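Local coordinates for protein cellulose 1,4-beta-cellobiosidase (Thermobifida fusca, PDB 4JJJ) that probably hydrolyses cellulose to cellobiose as a cellobiohydrolase, this chain being its glycoside hydrolase family 48 catalytic part, an (α/α)6 barrel with bound glycan, at residues D401-P404 and V405-P409; F158-C161 and G162-T165. The protein carries 1 engineered substitution. All blocks are in the same frame, centred on the assembly; numbering follows the deposited sequence.

Contact 1. Residues D401-P404 and V405-P409; sequences DWQP and VWNDP. With CA (calcium ion), chain E; BGC (beta-D-glucopyranose), chain D.
The loop that follows strand 398-401 brings the side chain amides of Q403 and N407 together as a stacked pair, their planes 8° apart, with Q403 CD 3.2 Å from N407 ND2. Q403 reaches N407 with an extended chain beyond CG, and CG lies over one face of the W402 ring. N407 ND2 donates to W406 O at 3.1 Å, near its own amide plane but above the carbonyl plane. A water at 3.0 Å from ND2 gives hydrogens to D401 OD2 and Q403 O; another joins Q403 OE1 to N407 O. Earlier, D401 OD1 accepts from Q403 N at 3.0 Å and closes an Asx turn. W406 N bonds to P404 O at 2.8 Å, a bent link of 136° that closes a classic gamma turn centred on V405. W406 carries its indole, CG anti to the carbonyl carbon (chi1 -82°), to the sugar, where NE1 donates to O3 of the glucose at 3.0 Å, while D408 OD1 binds calcium at 2.3 Å beside E185, E560 and the R180 carbonyl. One loop thus serves both the glycan pocket and a calcium site of the family 48 hydrolase.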
# COMPACT_ATOMS: atom_id res chain seq x y z
N ASP A 401 -0.73 0.93 -18.39
CA ASP A 401 0.30 0.06 -17.87
C ASP A 401 -0.38 -1.14 -17.19
O ASP A 401 -1.08 -1.02 -16.22
CB ASP A 401 1.27 0.72 -16.88
CG ASP A 401 2.55 -0.05 -16.68
OD1 ASP A 401 2.54 -1.28 -16.87
OD2 ASP A 401 3.58 0.64 -16.37
N TRP A 402 -0.23 -2.29 -17.84
CA TRP A 402 -0.84 -3.52 -17.34
C TRP A 402 -0.20 -4.04 -15.99
O TRP A 402 -0.77 -4.86 -15.32
CB TRP A 402 -0.70 -4.66 -18.30
CG TRP A 402 0.65 -5.18 -18.65
CD1 TRP A 402 1.56 -4.65 -19.49
CD2 TRP A 402 1.27 -6.35 -18.05
NE1 TRP A 402 2.69 -5.43 -19.51
CE2 TRP A 402 2.50 -6.51 -18.67
CE3 TRP A 402 0.84 -7.30 -17.15
CZ2 TRP A 402 3.41 -7.51 -18.30
CZ3 TRP A 402 1.66 -8.32 -16.81
CH2 TRP A 402 2.98 -8.41 -17.38
N GLN A 403 0.93 -3.42 -15.63
CA GLN A 403 1.71 -3.79 -14.46
C GLN A 403 2.34 -2.54 -13.81
O GLN A 403 3.52 -2.36 -13.72
CB GLN A 403 2.81 -4.84 -14.78
CG GLN A 403 3.66 -4.45 -16.01
CD GLN A 403 4.81 -5.37 -16.25
OE1 GLN A 403 5.13 -6.30 -15.45
NE2 GLN A 403 5.62 -4.98 -17.29
N PRO A 404 1.50 -1.62 -13.34
CA PRO A 404 2.09 -0.38 -12.78
C PRO A 404 3.16 -0.60 -11.74
O PRO A 404 2.94 -1.37 -10.82
CB PRO A 404 0.85 0.33 -12.18
CG PRO A 404 -0.31 -0.23 -12.93
CD PRO A 404 0.02 -1.65 -13.13
N VAL A 405 4.26 0.10 -11.89
CA VAL A 405 5.30 0.18 -10.90
C VAL A 405 6.12 -1.08 -10.73
O VAL A 405 7.34 -1.01 -10.96
CB VAL A 405 4.88 0.77 -9.56
CG1 VAL A 405 6.08 0.97 -8.70
CG2 VAL A 405 4.11 2.10 -9.77
N TRP A 406 5.54 -2.13 -10.19
CA TRP A 406 6.27 -3.40 -9.92
C TRP A 406 6.13 -4.27 -11.19
O TRP A 406 5.02 -4.47 -11.73
CB TRP A 406 5.63 -4.21 -8.80
CG TRP A 406 5.94 -3.85 -7.39
CD1 TRP A 406 6.52 -2.76 -6.90
CD2 TRP A 406 5.66 -4.75 -6.29
NE1 TRP A 406 6.61 -2.90 -5.50
CE2 TRP A 406 6.09 -4.12 -5.12
CE3 TRP A 406 5.13 -5.98 -6.22
CZ2 TRP A 406 5.98 -4.76 -3.89
CZ3 TRP A 406 5.03 -6.65 -4.95
CH2 TRP A 406 5.44 -6.01 -3.86
N ASN A 407 7.28 -4.82 -11.65
CA ASN A 407 7.23 -5.85 -12.71
C ASN A 407 7.77 -7.23 -12.29
O ASN A 407 7.86 -8.15 -13.01
CB ASN A 407 8.06 -5.38 -13.87
CG ASN A 407 7.64 -4.10 -14.58
OD1 ASN A 407 8.41 -3.63 -15.51
ND2 ASN A 407 6.51 -3.56 -14.28
N ASP A 408 8.17 -7.31 -11.00
CA ASP A 408 8.69 -8.54 -10.36
C ASP A 408 8.06 -8.73 -9.01
O ASP A 408 8.71 -8.48 -8.01
CB ASP A 408 10.23 -8.44 -10.30
CG ASP A 408 10.90 -9.76 -9.95
OD1 ASP A 408 12.16 -9.70 -9.97
OD2 ASP A 408 10.24 -10.76 -9.77
N PRO A 409 6.81 -9.23 -8.97
CA PRO A 409 5.96 -9.66 -10.04
C PRO A 409 5.13 -8.49 -10.63
O PRO A 409 4.99 -7.47 -10.01
CB PRO A 409 5.03 -10.62 -9.32
CG PRO A 409 4.80 -9.98 -8.01
CD PRO A 409 6.17 -9.46 -7.64
CA CA E . 14.19 -8.85 -10.53
C2 BGC D . 5.07 -0.89 -2.16
C3 BGC D . 6.49 -0.34 -2.32
C4 BGC D . 6.49 1.12 -1.98
C5 BGC D . 5.93 1.44 -0.62
C6 BGC D . 5.90 2.93 -0.29
C1 BGC D . 4.55 -0.43 -0.82
O1 BGC D . 3.18 -0.85 -0.68
O2 BGC D . 4.99 -2.32 -2.29
O3 BGC D . 6.84 -0.52 -3.71
O4 BGC D . 7.93 1.40 -1.87
O5 BGC D . 4.58 0.96 -0.60
O6 BGC D . 5.15 3.62 -1.33
O HOH W 1 4.16 2.09 -14.13
O HOH W 2 5.45 -0.91 -15.13
O HOH W 3 6.94 -8.11 -15.83
O HOH W 4 13.19 -8.74 -12.83
O HOH W 5 16.16 -8.00 -11.46

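Contact 2. Residues F158-C161 and G162-T165; sequences FGFC and GDGT. With CA (calcium ion), chain H.
D163 OD2 is gripped by three donors: F160 N across the turn at 2.9 Å, and T165 OG1 and T165 N from farther along the chain at 2.7 Å and 3.0 Å. The bond from T165 N closes an Asx turn, which starts at D163, the last residue of a type I' beta turn that runs from F160. All three donors meet OD2 from above the carboxylate plane, by 39° to 56°, and together they would limit rotation of the carboxylate. With CG between the backbone N and the carbonyl carbon (chi1 79°), the D163 carboxylate reaches F160 with both oxygens: OD2 meets its backbone N, while OD1 lies at the edge of the F160 ring, in its plane.

The type I' turn is closed by D163 N, which donates to F160 O at 2.9 Å. Just outside the turn, G164 N reaches back to F158 O at 3.1 Å, so two backbone bonds and one side-chain bond tie the two halves of the loop. Three glycines, G159, G162 and G164, have positive phi, and G159 CA makes a CA-H...O contact of 3.3 Å with T165 O. A water bridges G159 O and G162 N.

At the turn's apex, C161 is held in two ways: its sulfur is joined in a disulfide to C192, and its carbonyl oxygen binds a calcium ion that D194 also ligates. Four waters bring the ligands of the calcium to six; one of them also donates to F160 O at 2.8 Å, and C161 O itself lies 2.5 Å from the calcium.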
# COMPACT_ATOMS: atom_id res chain seq x y z
N PHE A 158 18.92 -1.08 13.04
CA PHE A 158 19.14 0.29 12.72
C PHE A 158 18.85 1.26 13.81
O PHE A 158 19.60 2.23 13.97
CB PHE A 158 18.37 0.69 11.44
CG PHE A 158 18.81 -0.06 10.21
CD1 PHE A 158 20.10 0.18 9.71
CD2 PHE A 158 17.98 -0.92 9.53
CE1 PHE A 158 20.54 -0.42 8.58
CE2 PHE A 158 18.41 -1.54 8.38
CZ PHE A 158 19.72 -1.32 7.92
N GLY A 159 17.81 1.06 14.61
CA GLY A 159 17.44 2.07 15.60
C GLY A 159 17.05 3.40 15.08
O GLY A 159 16.47 3.49 13.99
N PHE A 160 17.37 4.46 15.82
CA PHE A 160 16.95 5.78 15.48
C PHE A 160 18.15 6.48 14.89
O PHE A 160 19.19 6.61 15.56
CB PHE A 160 16.46 6.57 16.69
CG PHE A 160 16.33 8.03 16.39
CD1 PHE A 160 15.26 8.51 15.59
CD2 PHE A 160 17.30 8.96 16.82
CE1 PHE A 160 15.15 9.83 15.27
CE2 PHE A 160 17.16 10.29 16.47
CZ PHE A 160 16.11 10.73 15.71
N CYS A 161 18.05 6.96 13.67
CA CYS A 161 19.21 7.53 12.92
C CYS A 161 20.54 6.79 13.08
O CYS A 161 21.64 7.37 13.12
CB CYS A 161 19.33 9.03 13.20
SG CYS A 161 17.96 10.07 12.61
N GLY A 162 20.43 5.49 13.07
CA GLY A 162 21.62 4.65 13.14
C GLY A 162 22.04 4.25 14.52
O GLY A 162 22.99 3.44 14.60
N ASP A 163 21.32 4.69 15.57
CA ASP A 163 21.81 4.40 16.98
C ASP A 163 21.65 2.94 17.47
O ASP A 163 22.15 2.55 18.56
CB ASP A 163 21.30 5.48 17.96
CG ASP A 163 19.84 5.31 18.38
OD1 ASP A 163 19.29 6.29 18.99
OD2 ASP A 163 19.21 4.28 18.01
N GLY A 164 20.95 2.08 16.71
CA GLY A 164 20.86 0.70 17.06
C GLY A 164 19.98 0.38 18.22
O GLY A 164 19.90 -0.79 18.57
N THR A 165 19.29 1.38 18.78
CA THR A 165 18.42 1.18 19.94
C THR A 165 17.10 0.57 19.60
O THR A 165 16.68 0.58 18.42
CB THR A 165 18.17 2.45 20.73
OG1 THR A 165 17.45 3.41 19.91
CG2 THR A 165 19.51 3.04 21.28
CA CA H . 23.05 8.41 14.92
O HOH W 6 18.17 4.21 11.76
O HOH W 7 21.01 8.70 16.20
O HOH W 8 22.64 10.71 14.29
O HOH W 9 23.97 6.57 15.29
O HOH W 10 24.07 9.27 16.72

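Overall arrangement
Contacts 1 and 2 belong to the same catalytic part but do not touch: their centres lie 33 Å apart and their nearest atoms about 18 Å. Each is a loop excursion tied to its own calcium ion. Contact 1 is the inner one, about 14 Å from the centre of the chain, and it reaches the glycan directly; the glucose it holds is also bonded to W299 and to the N221 carbonyl. Contact 2 lies farther out, at about 25 Å, and the F158 side chain is about 13 Å from a glucose. Residues 158-165 lie in a loop away from the glycan, whereas residues 401-409 supply W406 to the glycan pocket.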